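Local coordinates for transcription regulator (Haloarcula marismortui ATCC 43049, PDB 3CRJ), which probably binds DNA at cis-regulatory sites as a TetR-family transcription factor, consistent with a role as a repressor, at residues E17-A22 against D42-S47. Sequence-based numbering, arbitrary orientation.
Sequences EEIMQA and DEYGKS
Tyr44 lays its ring against Ile19 and its backbone against Ala22, joining helix 12-30 to helix 37-44, the first helix of the predicted helix-turn-helix of this TetR-type DNA-binding domain. With CG anti to the backbone N (chi1 172°), the tyrosine side chain runs along helix 12-30 from Ala22 back past Ile19 toward Glu18. Ile19 meets it face on: CG1 sits 3.6 Å from the centroid of the Tyr44 ring, 7° off the normal, a CH-pi contact, while Ile19 CD1 reaches toward Tyr44 CE2. The opposite face carries Lys46 CD, displaced toward the rim, and at the CE1 edge stands Glu18 CB, 3.7 Å from Tyr44 CE1. Replacing the Tyr44 ring by an alanine methyl is likely to open a gap between the two helices and to leave Ile19 CG1 and Lys46 CD without the ring that separates them. Helix 48-52 adds to the same packing, its Val51 touching Ile19 and its Ala50 touching Tyr44. Glu43 CB rests on Ala22, and its carboxylate turns to a salt bridge with Arg25. Lys46 NZ stands 4.1 Å from Glu18 OE2, too far for a salt bridge, though the two charges probably attract each other. The small side chain of Ala22 lets the helices come close, with Ala22 CA 5.0 Å from Tyr44 CA and Ala22 CB 3.7 Å from Tyr44 N.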
ATOM      1  N   GLU A  17      12.976  25.167   5.880  1.00 62.64           N
ATOM      2  CA  GLU A  17      12.171  24.646   6.987  1.00 62.02           C
ATOM      3  C   GLU A  17      10.763  25.252   7.083  1.00 61.59           C
ATOM      4  O   GLU A  17       9.769  24.524   7.154  1.00 61.56           O
ATOM      5  CB  GLU A  17      12.917  24.860   8.296  1.00 62.14           C
ATOM      6  CG  GLU A  17      13.731  23.671   8.761  1.00 63.15           C
ATOM      7  CD  GLU A  17      13.072  22.958   9.931  1.00 63.77           C
ATOM      8  OE1 GLU A  17      11.832  22.852   9.933  1.00 63.71           O
ATOM      9  OE2 GLU A  17      13.791  22.518  10.855  1.00 64.01           O
ATOM     10  N   GLU A  18      10.681  26.581   7.092  1.00 60.91           N
ATOM     11  CA  GLU A  18       9.399  27.273   7.062  1.00 60.52           C
ATOM     12  C   GLU A  18       8.591  26.855   5.844  1.00 60.16           C
ATOM     13  O   GLU A  18       7.368  26.706   5.939  1.00 59.85           O
ATOM     14  CB  GLU A  18       9.592  28.785   6.998  1.00 60.79           C
ATOM     15  CG  GLU A  18       9.646  29.517   8.310  1.00 61.08           C
ATOM     16  CD  GLU A  18       9.489  31.005   8.090  1.00 62.70           C
ATOM     17  OE1 GLU A  18       8.348  31.439   7.832  1.00 65.69           O
ATOM     18  OE2 GLU A  18      10.491  31.746   8.150  1.00 61.96           O
ATOM     19  N   ILE A  19       9.272  26.680   4.704  1.00 59.73           N
ATOM     20  CA  ILE A  19       8.602  26.195   3.486  1.00 59.54           C
ATOM     21  C   ILE A  19       8.181  24.725   3.583  1.00 59.61           C
ATOM     22  O   ILE A  19       7.083  24.383   3.160  1.00 59.05           O
ATOM     23  CB  ILE A  19       9.394  26.478   2.180  1.00 59.58           C
ATOM     24  CG1 ILE A  19       9.359  27.983   1.843  1.00 59.49           C
ATOM     25  CG2 ILE A  19       8.801  25.686   1.024  1.00 59.05           C
ATOM     26  CD1 ILE A  19      10.197  28.400   0.618  1.00 58.86           C
HETATM   27  N   MSE A  20       9.038  23.865   4.142  1.00 59.89           N
HETATM   28  CA  MSE A  20       8.644  22.478   4.364  1.00 60.30           C
HETATM   29  C   MSE A  20       7.398  22.416   5.246  1.00 59.77           C
HETATM   30  O   MSE A  20       6.449  21.722   4.937  1.00 59.44           O
HETATM   31  CB  MSE A  20       9.778  21.659   4.962  1.00 60.97           C
HETATM   32  CG  MSE A  20      10.951  21.375   4.001  1.00 64.99           C
HETATM   33 SE   MSE A  20      10.515  20.616   2.217  1.00 73.69          SE
HETATM   34  CE  MSE A  20       9.956  22.207   1.239  1.00 68.80           C
ATOM     35  N   GLN A  21       7.390  23.184   6.327  1.00 59.64           N
ATOM     36  CA  GLN A  21       6.221  23.244   7.203  1.00 59.40           C
ATOM     37  C   GLN A  21       4.946  23.691   6.482  1.00 59.00           C
ATOM     38  O   GLN A  21       3.907  23.058   6.612  1.00 59.44           O
ATOM     39  CB  GLN A  21       6.524  24.103   8.422  1.00 59.13           C
ATOM     40  CG  GLN A  21       7.380  23.381   9.423  1.00 60.28           C
ATOM     41  CD  GLN A  21       8.225  24.316  10.245  1.00 62.31           C
ATOM     42  OE1 GLN A  21       9.446  24.218  10.238  1.00 64.07           O
ATOM     43  NE2 GLN A  21       7.586  25.237  10.957  1.00 63.36           N
ATOM     44  N   ALA A  22       5.035  24.758   5.705  1.00 58.76           N
ATOM     45  CA  ALA A  22       3.910  25.203   4.892  1.00 58.93           C
ATOM     46  C   ALA A  22       3.422  24.038   4.048  1.00 59.40           C
ATOM     47  O   ALA A  22       2.215  23.773   3.989  1.00 59.68           O
ATOM     48  CB  ALA A  22       4.309  26.353   4.001  1.00 58.11           C
ATOM     49  N   ASP A  42       0.526  30.439   0.032  1.00 65.00           N
ATOM     50  CA  ASP A  42      -0.478  30.949   0.983  1.00 65.41           C
ATOM     51  C   ASP A  42      -0.239  30.465   2.420  1.00 64.51           C
ATOM     52  O   ASP A  42      -0.431  31.193   3.379  1.00 64.17           O
ATOM     53  CB  ASP A  42      -1.907  30.638   0.544  1.00 65.63           C
ATOM     54  CG  ASP A  42      -2.946  31.192   1.528  1.00 69.29           C
ATOM     55  OD1 ASP A  42      -3.204  30.549   2.583  1.00 72.41           O
ATOM     56  OD2 ASP A  42      -3.509  32.285   1.260  1.00 72.35           O
ATOM     57  N   GLU A  43       0.196  29.227   2.562  1.00 64.70           N
ATOM     58  CA  GLU A  43       0.489  28.709   3.882  1.00 64.50           C
ATOM     59  C   GLU A  43       1.810  29.214   4.465  1.00 63.82           C
ATOM     60  O   GLU A  43       1.989  29.234   5.676  1.00 63.73           O
ATOM     61  CB  GLU A  43       0.414  27.188   3.874  1.00 64.76           C
ATOM     62  CG  GLU A  43      -0.987  26.673   4.198  1.00 65.89           C
ATOM     63  CD  GLU A  43      -1.283  26.677   5.681  1.00 66.18           C
ATOM     64  OE1 GLU A  43      -0.447  27.175   6.460  1.00 66.93           O
ATOM     65  OE2 GLU A  43      -2.357  26.182   6.068  1.00 67.00           O
ATOM     66  N   TYR A  44       2.712  29.635   3.588  1.00 63.17           N
ATOM     67  CA  TYR A  44       4.032  30.116   3.975  1.00 62.54           C
ATOM     68  C   TYR A  44       3.947  31.579   4.402  1.00 62.40           C
ATOM     69  O   TYR A  44       4.692  32.028   5.268  1.00 62.25           O
ATOM     70  CB  TYR A  44       4.995  29.890   2.806  1.00 62.29           C
ATOM     71  CG  TYR A  44       6.380  30.476   2.909  1.00 61.51           C
ATOM     72  CD1 TYR A  44       7.174  30.296   4.051  1.00 61.93           C
ATOM     73  CD2 TYR A  44       6.930  31.149   1.830  1.00 60.43           C
ATOM     74  CE1 TYR A  44       8.478  30.824   4.126  1.00 61.24           C
ATOM     75  CE2 TYR A  44       8.237  31.679   1.885  1.00 61.49           C
ATOM     76  CZ  TYR A  44       9.003  31.512   3.029  1.00 61.84           C
ATOM     77  OH  TYR A  44      10.280  32.037   3.061  1.00 61.92           O
ATOM     78  N   GLY A  45       3.005  32.303   3.808  1.00 62.30           N
ATOM     79  CA  GLY A  45       2.700  33.666   4.223  1.00 62.22           C
ATOM     80  C   GLY A  45       3.437  34.668   3.373  1.00 62.27           C
ATOM     81  O   GLY A  45       3.192  35.873   3.461  1.00 62.31           O
ATOM     82  N   LYS A  46       4.341  34.162   2.543  1.00 62.54           N
ATOM     83  CA  LYS A  46       5.079  34.995   1.608  1.00 62.75           C
ATOM     84  C   LYS A  46       4.588  34.838   0.175  1.00 62.16           C
ATOM     85  O   LYS A  46       3.817  33.938  -0.124  1.00 62.60           O
ATOM     86  CB  LYS A  46       6.577  34.705   1.695  1.00 63.05           C
ATOM     87  CG  LYS A  46       7.333  35.625   2.649  1.00 65.26           C
ATOM     88  CD  LYS A  46       7.665  34.915   3.952  1.00 68.90           C
ATOM     89  CE  LYS A  46       8.656  35.742   4.797  1.00 71.14           C
ATOM     90  NZ  LYS A  46       9.435  34.883   5.762  1.00 71.48           N
ATOM     91  N   SER A  47       5.014  35.760  -0.683  1.00 61.87           N
ATOM     92  CA  SER A  47       4.849  35.696  -2.134  1.00 61.28           C
ATOM     93  C   SER A  47       5.101  34.316  -2.749  1.00 61.09           C
ATOM     94  O   SER A  47       5.905  33.530  -2.246  1.00 60.55           O
ATOM     95  CB  SER A  47       5.820  36.676  -2.778  1.00 61.31           C
ATOM     96  OG  SER A  47       6.096  36.282  -4.107  1.00 62.06           O
TER